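PDB 3WO8: beta-N-acetylglucosaminidase, which probably hydrolyses terminal non-reducing N-acetyl-D-hexosamine residues of N-acetyl-beta-D-hexosaminides, as a glycoside hydrolase of family 3. Local coordinates for residues B[355-360]-B[407-412]; B[168-173]-B[215-220]; B[16-21]-B[37-42]; B[81-86]-B[112-117]. All blocks are in the same frame, centred on the assembly; numbering follows the deposited sequence.

Contact 1 of 4, residues B[355-360]-B[407-412]; sequences TSEVTL and EGDLIF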
# COMPACT_ATOMS: atom_id res chain seq x y z
N THR B 355 -22.05 -3.41 -28.17
CA THR B 355 -23.25 -4.21 -28.15
C THR B 355 -23.85 -4.12 -26.76
O THR B 355 -23.28 -3.55 -25.84
CB THR B 355 -22.91 -5.68 -28.43
OG1 THR B 355 -21.94 -6.14 -27.48
CG2 THR B 355 -22.35 -5.85 -29.82
N SER B 356 -25.02 -4.70 -26.59
CA SER B 356 -25.67 -4.61 -25.28
C SER B 356 -25.04 -5.56 -24.25
O SER B 356 -24.92 -5.25 -23.04
CB SER B 356 -27.15 -4.90 -25.45
OG SER B 356 -27.84 -4.52 -24.27
N GLU B 357 -24.65 -6.73 -24.72
CA GLU B 357 -24.03 -7.70 -23.85
C GLU B 357 -22.79 -8.30 -24.46
O GLU B 357 -22.69 -8.47 -25.69
CB GLU B 357 -25.01 -8.81 -23.44
CG GLU B 357 -25.14 -9.96 -24.43
CD GLU B 357 -24.10 -11.07 -24.25
OE1 GLU B 357 -23.98 -11.60 -23.12
OE2 GLU B 357 -23.44 -11.42 -25.27
N VAL B 358 -21.85 -8.59 -23.57
CA VAL B 358 -20.70 -9.38 -23.92
C VAL B 358 -20.76 -10.65 -23.15
O VAL B 358 -21.19 -10.66 -22.03
CB VAL B 358 -19.39 -8.74 -23.51
CG1 VAL B 358 -18.88 -7.93 -24.65
CG2 VAL B 358 -19.56 -7.89 -22.26
N THR B 359 -20.27 -11.71 -23.74
CA THR B 359 -19.99 -12.86 -22.93
C THR B 359 -18.47 -12.97 -22.79
O THR B 359 -17.74 -12.74 -23.73
CB THR B 359 -20.75 -14.14 -23.39
OG1 THR B 359 -19.87 -15.09 -23.96
CG2 THR B 359 -21.87 -13.82 -24.35
N LEU B 360 -18.01 -13.25 -21.58
CA LEU B 360 -16.60 -13.24 -21.25
C LEU B 360 -16.13 -14.64 -21.02
O LEU B 360 -16.72 -15.37 -20.21
CB LEU B 360 -16.39 -12.46 -19.97
CG LEU B 360 -17.02 -11.08 -19.90
CD1 LEU B 360 -16.68 -10.40 -18.58
CD2 LEU B 360 -16.49 -10.27 -21.04
N GLU B 407 -22.17 -18.65 -27.08
CA GLU B 407 -22.76 -17.65 -27.99
C GLU B 407 -22.87 -16.32 -27.26
O GLU B 407 -22.70 -16.27 -26.04
CB GLU B 407 -24.11 -18.09 -28.54
CG GLU B 407 -25.04 -18.81 -27.56
CD GLU B 407 -24.91 -20.35 -27.57
OE1 GLU B 407 -24.39 -20.93 -28.56
OE2 GLU B 407 -25.35 -20.98 -26.58
N GLY B 408 -23.12 -15.26 -28.02
CA GLY B 408 -23.25 -13.91 -27.47
C GLY B 408 -23.28 -12.91 -28.61
O GLY B 408 -22.97 -13.26 -29.74
N ASP B 409 -23.66 -11.66 -28.34
CA ASP B 409 -23.56 -10.62 -29.38
C ASP B 409 -22.08 -10.33 -29.66
O ASP B 409 -21.67 -10.00 -30.79
CB ASP B 409 -24.23 -9.31 -28.93
CG ASP B 409 -25.71 -9.48 -28.62
OD1 ASP B 409 -26.31 -10.48 -29.11
OD2 ASP B 409 -26.26 -8.63 -27.88
N LEU B 410 -21.31 -10.47 -28.58
CA LEU B 410 -19.91 -10.17 -28.52
C LEU B 410 -19.30 -11.14 -27.51
O LEU B 410 -19.85 -11.36 -26.43
CB LEU B 410 -19.76 -8.73 -28.03
CG LEU B 410 -18.42 -8.02 -28.18
CD1 LEU B 410 -17.64 -8.62 -29.34
CD2 LEU B 410 -18.63 -6.52 -28.36
N ILE B 411 -18.16 -11.71 -27.86
CA ILE B 411 -17.44 -12.62 -26.99
C ILE B 411 -16.01 -12.14 -26.80
O ILE B 411 -15.38 -11.75 -27.76
CB ILE B 411 -17.36 -13.97 -27.65
CG1 ILE B 411 -18.71 -14.25 -28.32
CG2 ILE B 411 -16.88 -15.04 -26.66
CD1 ILE B 411 -18.96 -15.70 -28.61
N PHE B 412 -15.52 -12.16 -25.56
CA PHE B 412 -14.17 -11.70 -25.23
C PHE B 412 -13.51 -12.90 -24.69
O PHE B 412 -13.96 -13.43 -23.67
CB PHE B 412 -14.20 -10.61 -24.19
CG PHE B 412 -14.60 -9.26 -24.71
CD1 PHE B 412 -14.83 -9.04 -26.06
CD2 PHE B 412 -14.65 -8.19 -23.85
CE1 PHE B 412 -15.16 -7.76 -26.51
CE2 PHE B 412 -14.98 -6.91 -24.28
CZ PHE B 412 -15.24 -6.69 -25.61
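Thr-359 N gives a short, fairly straight hydrogen bond to Leu-410 O, 2.7 Å with 167° at the hydrogen, and the same oxygen receives the CA-H of Val-358. Two residues beyond Leu-410, Phe-412 N donates to Thr-359 O at 2.9 Å. This is parallel pairing between strands 357-363 and 411-415, inner neighbours in the mixed sheet of the C-terminal domain, with strands 391-397 and 435-439 on their outer flanks. On the face that carries Leu-360 and Phe-412, Val-358 CG1 sits over the centre of the Phe-412 ring as a CH-pi contact, 4.0 Å from the centroid, and also leans on Leu-410 CG at 3.6 Å. Thr-359 and Ile-411 lie side by side on the other face. Nearer the start of the pair, Asp-409 N reaches Glu-357 OE2 at 3.1 Å on the anti side of the carboxylate, which the bend at chi2 (86°) turns back toward the second segment. Thr-355 OG1 donates to Glu-357 O from above the carbonyl plane and touches Leu-410 CD2 at 3.4 Å. With a glycine in place of Thr-355, Glu-357 O would probably lose this hydroxyl donor and Leu-410 one wall of its packing.

Contact 2 of 4, residues B[168-173]-B[215-220]; sequences PCIKHF and VTVMTA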
# COMPACT_ATOMS: atom_id res chain seq x y z
N PRO B 168 -1.18 19.99 4.27
CA PRO B 168 -2.15 19.46 5.18
C PRO B 168 -3.29 20.39 5.34
O PRO B 168 -3.23 21.55 4.92
CB PRO B 168 -1.41 19.35 6.49
CG PRO B 168 -0.45 20.51 6.43
CD PRO B 168 -0.09 20.68 4.96
N CYS B 169 -4.30 19.88 6.00
CA CYS B 169 -5.48 20.62 6.33
C CYS B 169 -5.88 20.40 7.80
O CYS B 169 -6.39 19.36 8.16
CB CYS B 169 -6.60 20.16 5.43
SG CYS B 169 -8.03 21.21 5.67
N ILE B 170 -5.62 21.37 8.66
CA ILE B 170 -6.04 21.23 10.06
C ILE B 170 -7.55 21.36 10.17
O ILE B 170 -8.18 22.09 9.39
CB ILE B 170 -5.35 22.24 11.00
CG1 ILE B 170 -5.57 23.68 10.52
CG2 ILE B 170 -3.87 21.93 11.04
CD1 ILE B 170 -4.93 24.69 11.45
N LYS B 171 -8.12 20.61 11.09
CA LYS B 171 -9.56 20.55 11.21
C LYS B 171 -9.98 20.17 12.63
O LYS B 171 -9.17 19.61 13.37
CB LYS B 171 -10.15 19.61 10.16
CG LYS B 171 -9.63 18.18 10.18
CD LYS B 171 -10.04 17.37 8.92
CE LYS B 171 -10.24 15.92 9.33
NZ LYS B 171 -10.01 14.92 8.27
N HIS B 172 -11.19 20.54 13.05
CA HIS B 172 -12.12 21.44 12.33
C HIS B 172 -12.19 22.76 13.06
O HIS B 172 -12.44 22.77 14.28
CB HIS B 172 -13.53 20.87 12.31
CG HIS B 172 -13.61 19.49 11.74
ND1 HIS B 172 -13.20 18.37 12.45
CD2 HIS B 172 -14.02 19.05 10.53
CE1 HIS B 172 -13.39 17.30 11.70
NE2 HIS B 172 -13.89 17.69 10.54
N PHE B 173 -11.96 23.85 12.34
CA PHE B 173 -11.83 25.15 12.98
C PHE B 173 -13.19 25.73 13.44
O PHE B 173 -14.13 25.81 12.63
CB PHE B 173 -11.13 26.13 12.03
CG PHE B 173 -10.81 27.47 12.67
CD1 PHE B 173 -9.72 27.61 13.51
CD2 PHE B 173 -11.63 28.59 12.44
CE1 PHE B 173 -9.45 28.83 14.11
CE2 PHE B 173 -11.35 29.81 13.03
CZ PHE B 173 -10.26 29.93 13.87
N VAL B 215 0.09 25.58 5.41
CA VAL B 215 -1.14 24.88 5.79
C VAL B 215 -2.49 25.37 5.19
O VAL B 215 -2.65 26.55 4.83
CB VAL B 215 -1.23 24.96 7.32
CG1 VAL B 215 -2.59 24.59 7.85
CG2 VAL B 215 -0.13 24.11 7.96
N THR B 216 -3.48 24.46 5.13
CA THR B 216 -4.89 24.85 4.97
C THR B 216 -5.73 24.53 6.19
O THR B 216 -5.34 23.72 7.05
CB THR B 216 -5.58 24.19 3.78
OG1 THR B 216 -6.11 22.94 4.19
CG2 THR B 216 -4.66 24.01 2.62
N VAL B 217 -6.91 25.17 6.26
CA VAL B 217 -7.82 25.06 7.41
C VAL B 217 -9.24 24.66 7.00
O VAL B 217 -9.84 25.25 6.09
CB VAL B 217 -7.94 26.38 8.17
CG1 VAL B 217 -8.85 26.22 9.36
CG2 VAL B 217 -6.57 26.84 8.65
N MET B 218 -9.78 23.65 7.66
CA MET B 218 -11.14 23.27 7.40
C MET B 218 -12.00 23.73 8.56
O MET B 218 -11.66 23.66 9.75
CB MET B 218 -11.28 21.76 7.18
CG MET B 218 -12.71 21.27 6.96
SD MET B 218 -12.90 19.47 6.89
CE MET B 218 -12.45 19.23 5.18
N THR B 219 -13.16 24.16 8.17
CA THR B 219 -14.08 24.81 9.03
C THR B 219 -14.97 23.77 9.75
O THR B 219 -15.22 22.68 9.22
CB THR B 219 -14.84 25.76 8.11
OG1 THR B 219 -15.01 27.01 8.75
CG2 THR B 219 -16.13 25.15 7.66
N ALA B 220 -15.39 24.07 10.97
CA ALA B 220 -16.37 23.21 11.66
C ALA B 220 -17.86 23.58 11.39
O ALA B 220 -18.20 24.77 11.34
CB ALA B 220 -16.12 23.23 13.14
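Parallel strands 167-173 and 216-219 are neighbours in the eight-stranded TIM barrel of the family 3 N-terminal domain, and this contact follows them to their C-terminal ends, the side on which active sites of this fold lie. Strand 167-173 ends in the first residues of the KH(F/I)PG(H/L)GxxxxD(S/T)H signature of bacterial family 3 beta-N-acetylglucosaminidases. Backbone bonds alternate across the pair: Thr-216 N to Pro-168 O, Ile-170 N to Thr-216 O, and then Met-218 N to Ile-170 O at 2.8 Å, almost straight at 171°. Beyond Ile-170 the register slips by one residue in a beta bulge, where the chain turns a corner after the cis peptide between Lys-171 and His-172. Pairing resumes with Phe-173 N to Met-218 O at 2.6 Å and Ala-220 N to Phe-173 O at 2.7 Å. On the face toward helix 203-211, the Ile-170 side chain crosses that of Val-217 obliquely, CG1 against CG2, and the sister methyl Val-217 CG1 meets Phe-173 CB at 3.5 Å. Lys-171 NZ forms a salt bridge with Glu-76 and a hydrogen bond to Phe-123 O, while His-172 ND1 bonds to Asp-128. Met-218, with CG opposite the backbone N (chi1 177°), extends alongside Lys-171 and His-172. Its CB rests 3.6 Å from Cys-169 SG, and its SD approaches the imidazole obliquely, 3.8 Å from His-172 CD2.

Contact 3 of 4, residues B[16-21]-B[37-42]; sequences LGKLFF and KYRPTG
Lys-18 starts with its CB directed away from segment 37-42, yet its chain comes back to Thr-41. The bend at chi2 (61°) lays the aliphatic part obliquely across the threonine hydroxyl: CG, CD and CE all pass it, with CD the nearest at 3.6 Å from Thr-41 OG1. At the tip, NZ has a weak bond to a water that is also bound by Thr-41 OG1 at 3.0 Å, a bridge between the two segments. Arg-39 NH2 lies 4.4 Å from Lys-18 NZ, and the two like charges probably disfavour a closer approach.

Beneath this side chain the backbones interlock. Thr-41 N is shared between Gly-17 O and Phe-20 O in two weak bonds, whereas Gly-42 N gives Phe-20 O a straighter one of 3.1 Å with 163° at the hydrogen. Phe-20 O therefore takes two successive amides. Gly-17 O in turn accepts Phe-20 N, which closes the 3-10 turn that leads into strand 20-24. Gly-17 lets the chains come close: its CA is 3.3 Å from Arg-39 O, and a CB on it would run into that carbonyl. The Phe-21 ring meets the ring of Phe-123.

Strand 20-24, helix 29-37 and strand 42-45 form a beta-alpha-beta crossover with the two strands parallel and adjacent. The contact lies at the N-terminal ends of both strands, the first and second of the TIM barrel; strand 283-286 flanks strand 20-24 on its other side.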
# COMPACT_ATOMS: atom_id res chain seq x y z
N LEU B 16 -13.69 30.44 -11.66
CA LEU B 16 -14.36 30.18 -10.37
C LEU B 16 -14.56 28.68 -10.04
O LEU B 16 -15.14 28.31 -9.00
CB LEU B 16 -15.71 30.92 -10.28
CG LEU B 16 -16.72 30.87 -11.44
CD1 LEU B 16 -18.05 31.45 -10.99
CD2 LEU B 16 -16.24 31.63 -12.66
N GLY B 17 -14.08 27.81 -10.92
CA GLY B 17 -13.84 26.41 -10.57
C GLY B 17 -12.87 26.30 -9.40
O GLY B 17 -12.96 25.35 -8.60
N LYS B 18 -11.97 27.29 -9.28
CA LYS B 18 -11.08 27.41 -8.13
C LYS B 18 -11.79 27.40 -6.77
O LYS B 18 -11.16 27.09 -5.77
CB LYS B 18 -10.24 28.69 -8.20
CG LYS B 18 -8.89 28.54 -8.85
CD LYS B 18 -8.98 28.08 -10.29
CE LYS B 18 -7.59 27.76 -10.82
NZ LYS B 18 -7.64 27.33 -12.24
N LEU B 19 -13.07 27.73 -6.74
CA LEU B 19 -13.80 27.82 -5.46
C LEU B 19 -14.36 26.52 -4.95
O LEU B 19 -14.90 26.47 -3.82
CB LEU B 19 -14.91 28.86 -5.54
CG LEU B 19 -14.44 30.27 -5.17
CD1 LEU B 19 -13.08 30.30 -4.48
CD2 LEU B 19 -14.35 31.13 -6.40
N PHE B 20 -14.19 25.46 -5.73
CA PHE B 20 -14.84 24.21 -5.40
C PHE B 20 -13.92 23.01 -5.20
O PHE B 20 -13.00 22.77 -5.98
CB PHE B 20 -15.83 23.91 -6.49
CG PHE B 20 -17.06 24.76 -6.43
CD1 PHE B 20 -17.97 24.61 -5.39
CD2 PHE B 20 -17.31 25.71 -7.42
CE1 PHE B 20 -19.11 25.38 -5.33
CE2 PHE B 20 -18.45 26.48 -7.37
CZ PHE B 20 -19.34 26.32 -6.32
N PHE B 21 -14.23 22.28 -4.13
CA PHE B 21 -13.64 21.00 -3.79
C PHE B 21 -14.73 19.88 -3.82
O PHE B 21 -15.72 19.95 -3.12
CB PHE B 21 -12.98 21.08 -2.40
CG PHE B 21 -11.65 20.38 -2.33
CD1 PHE B 21 -11.54 19.04 -2.67
CD2 PHE B 21 -10.50 21.08 -1.99
CE1 PHE B 21 -10.31 18.41 -2.65
CE2 PHE B 21 -9.28 20.45 -1.95
CZ PHE B 21 -9.18 19.10 -2.27
N LYS B 37 -16.20 20.38 -17.72
CA LYS B 37 -17.19 21.46 -17.88
C LYS B 37 -16.95 22.59 -16.90
O LYS B 37 -16.68 23.69 -17.30
CB LYS B 37 -18.62 20.96 -17.72
CG LYS B 37 -19.66 21.89 -18.35
CD LYS B 37 -20.99 21.84 -17.62
CE LYS B 37 -22.17 22.14 -18.55
NZ LYS B 37 -23.34 21.26 -18.25
N TYR B 38 -17.06 22.29 -15.62
CA TYR B 38 -16.70 23.22 -14.56
C TYR B 38 -15.30 22.74 -14.30
O TYR B 38 -14.95 21.63 -14.70
CB TYR B 38 -17.57 23.02 -13.34
CG TYR B 38 -19.03 22.77 -13.66
CD1 TYR B 38 -19.51 21.48 -13.86
CD2 TYR B 38 -19.94 23.82 -13.77
CE1 TYR B 38 -20.84 21.24 -14.16
CE2 TYR B 38 -21.28 23.58 -14.06
CZ TYR B 38 -21.73 22.29 -14.25
OH TYR B 38 -23.05 22.01 -14.51
N ARG B 39 -14.46 23.52 -13.66
CA ARG B 39 -13.08 23.01 -13.56
C ARG B 39 -12.72 23.06 -12.11
O ARG B 39 -11.96 23.93 -11.66
CB ARG B 39 -12.12 23.78 -14.48
CG ARG B 39 -12.34 23.47 -15.97
CD ARG B 39 -11.05 23.23 -16.77
NE ARG B 39 -9.99 24.16 -16.37
CZ ARG B 39 -9.86 25.43 -16.80
NH1 ARG B 39 -10.72 25.92 -17.68
NH2 ARG B 39 -8.85 26.20 -16.37
N PRO B 40 -13.31 22.14 -11.35
CA PRO B 40 -13.16 22.21 -9.91
C PRO B 40 -11.69 22.03 -9.60
O PRO B 40 -11.01 21.30 -10.32
CB PRO B 40 -14.04 21.07 -9.40
CG PRO B 40 -14.20 20.15 -10.55
CD PRO B 40 -13.97 20.91 -11.80
N THR B 41 -11.18 22.74 -8.61
CA THR B 41 -9.75 22.71 -8.33
C THR B 41 -9.48 21.49 -7.44
O THR B 41 -8.56 20.71 -7.69
CB THR B 41 -9.24 24.07 -7.75
OG1 THR B 41 -8.64 24.84 -8.80
CG2 THR B 41 -8.17 23.89 -6.66
N GLY B 42 -10.33 21.33 -6.42
CA GLY B 42 -10.18 20.29 -5.41
C GLY B 42 -10.84 18.96 -5.77
O GLY B 42 -12.04 18.90 -5.98
O HOH W 1 -7.87 24.00 -11.61

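Contact 4 of 4, residues B[81-86]-B[112-117]; sequences EVLKYV and KIMEIV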
# COMPACT_ATOMS: atom_id res chain seq x y z
N GLU B 81 -8.64 5.38 7.55
CA GLU B 81 -7.53 5.03 6.65
C GLU B 81 -8.12 4.55 5.35
O GLU B 81 -9.01 3.76 5.36
CB GLU B 81 -6.61 3.96 7.26
CG GLU B 81 -5.82 4.45 8.46
CD GLU B 81 -4.77 3.46 9.00
OE1 GLU B 81 -4.95 2.23 8.86
OE2 GLU B 81 -3.75 3.93 9.57
N VAL B 82 -7.62 5.07 4.25
CA VAL B 82 -8.19 4.85 2.93
C VAL B 82 -7.16 4.54 1.84
O VAL B 82 -7.53 4.13 0.74
CB VAL B 82 -9.03 6.10 2.47
CG1 VAL B 82 -10.16 6.38 3.44
CG2 VAL B 82 -8.19 7.37 2.34
N LEU B 83 -5.88 4.72 2.12
CA LEU B 83 -4.83 4.52 1.13
C LEU B 83 -4.08 3.25 1.49
O LEU B 83 -3.48 3.17 2.57
CB LEU B 83 -3.84 5.66 1.15
CG LEU B 83 -4.33 7.07 0.83
CD1 LEU B 83 -3.27 8.11 1.21
CD2 LEU B 83 -4.63 7.19 -0.66
N LYS B 84 -4.10 2.26 0.61
CA LYS B 84 -3.39 1.01 0.87
C LYS B 84 -1.88 1.22 1.00
O LYS B 84 -1.24 0.53 1.77
CB LYS B 84 -3.67 -0.04 -0.21
CG LYS B 84 -3.18 0.26 -1.61
CD LYS B 84 -3.84 -0.70 -2.63
CE LYS B 84 -3.06 -1.98 -2.91
NZ LYS B 84 -2.09 -1.74 -4.04
N TYR B 85 -1.37 2.22 0.30
CA TYR B 85 0.04 2.52 0.21
C TYR B 85 0.72 3.01 1.49
O TYR B 85 1.93 2.97 1.61
CB TYR B 85 0.26 3.58 -0.86
CG TYR B 85 -0.48 3.29 -2.13
CD1 TYR B 85 -0.12 2.22 -2.92
CD2 TYR B 85 -1.55 4.09 -2.54
CE1 TYR B 85 -0.77 1.95 -4.09
CE2 TYR B 85 -2.23 3.83 -3.73
CZ TYR B 85 -1.83 2.74 -4.50
OH TYR B 85 -2.45 2.43 -5.68
N VAL B 86 -0.04 3.49 2.44
CA VAL B 86 0.55 4.09 3.61
C VAL B 86 0.51 3.10 4.71
O VAL B 86 -0.51 2.46 4.92
CB VAL B 86 -0.20 5.39 4.00
CG1 VAL B 86 0.35 6.00 5.29
CG2 VAL B 86 -0.07 6.40 2.88
N LYS B 112 5.21 11.48 2.04
CA LYS B 112 6.08 11.15 0.94
C LYS B 112 5.39 10.10 0.06
O LYS B 112 5.39 10.16 -1.16
CB LYS B 112 7.46 10.71 1.46
CG LYS B 112 8.54 10.63 0.39
CD LYS B 112 9.10 12.00 -0.02
CE LYS B 112 10.06 11.94 -1.21
NZ LYS B 112 9.44 11.34 -2.43
N ILE B 113 4.70 9.16 0.68
CA ILE B 113 3.92 8.21 -0.09
C ILE B 113 2.71 8.84 -0.84
O ILE B 113 2.44 8.52 -1.99
CB ILE B 113 3.49 7.04 0.82
CG1 ILE B 113 4.76 6.24 1.21
CG2 ILE B 113 2.52 6.13 0.07
CD1 ILE B 113 4.50 5.23 2.32
N MET B 114 1.99 9.73 -0.19
CA MET B 114 0.88 10.36 -0.86
C MET B 114 1.40 11.01 -2.12
O MET B 114 0.81 10.94 -3.20
CB MET B 114 0.24 11.39 0.06
CG MET B 114 -0.75 10.80 1.04
SD MET B 114 -0.95 11.89 2.44
CE MET B 114 -1.70 10.83 3.67
N GLU B 115 2.58 11.60 -1.98
CA GLU B 115 3.16 12.34 -3.05
C GLU B 115 3.49 11.51 -4.27
O GLU B 115 3.26 11.92 -5.42
CB GLU B 115 4.41 13.00 -2.56
CG GLU B 115 4.78 14.18 -3.41
CD GLU B 115 6.17 14.06 -3.89
OE1 GLU B 115 6.36 13.27 -4.84
OE2 GLU B 115 7.03 14.72 -3.27
N ILE B 116 4.07 10.34 -4.00
CA ILE B 116 4.45 9.40 -5.04
C ILE B 116 3.20 8.93 -5.76
O ILE B 116 3.21 8.72 -6.98
CB ILE B 116 5.22 8.24 -4.42
CG1 ILE B 116 6.63 8.70 -4.11
CG2 ILE B 116 5.29 7.06 -5.36
CD1 ILE B 116 7.43 7.79 -3.20
N VAL B 117 2.13 8.78 -5.00
CA VAL B 117 0.89 8.25 -5.50
C VAL B 117 0.22 9.31 -6.37
O VAL B 117 -0.43 9.01 -7.36
CB VAL B 117 -0.03 7.92 -4.32
CG1 VAL B 117 -1.40 7.55 -4.80
CG2 VAL B 117 0.51 6.79 -3.48
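Tyr-85 has its CG opposite the carbonyl carbon (chi1 -47°), and Val-117 its CG2 likewise, beside the backbone N; together these turns bring Tyr-85 CD2 within 3.5 Å of Val-117 CG2. The valine methyl meets the ring obliquely, and CG1 brushes the same side of the tyrosine at CE2. One helical turn back, Ile-113 CG2 packs against Tyr-85 CB at 3.5 Å, while Ile-113 CD1 lies by Tyr-85 O. That CG2 also takes Val-86 CG2, 3.8 Å away. No hydrogen bond joins the segments. A type I turn from Leu-83 to Val-86 presents these side chains, in the loop that follows strand 70-72 of the TIM barrel, to one flank of helix 100-117. Outside this apolar patch, Tyr-85 OH bonds to Glu-53, helix 53-66 adds Leu-56 against both Tyr-85 and Val-117, and Lys-84 of the second subunit packs on Tyr-85, which places the turn at the dimer contact. An alanine in place of Tyr-85 would probably leave the Val-117 methyls without their aromatic neighbour and Glu-53 without its hydroxyl partner. At the other end of the turn, Leu-83 crosses Met-114 at about a right angle, CD1 to CG at 3.7 Å.

How the contacts relate
Contacts 2, 3 and 4 belong to the TIM barrel domain, whereas contact 1 lies in the C-terminal domain, its centre about 50 Å from that of contact 2 and on the other side of the chain's centre. Contacts 2 and 3 reach the same barrel sheet, with centres about 19 Å apart and nearest atoms about 7 Å. Contact 3 lies at the N-terminal ends of its strands; contact 2 runs to the C-terminal rim, where the active site of such a barrel is expected. Contact 4, with nearest atoms about 8 Å from contact 2, packs a loop that follows a barrel strand against helix 100-117, beside the second subunit in a dimer whose architecture is associated with the active site.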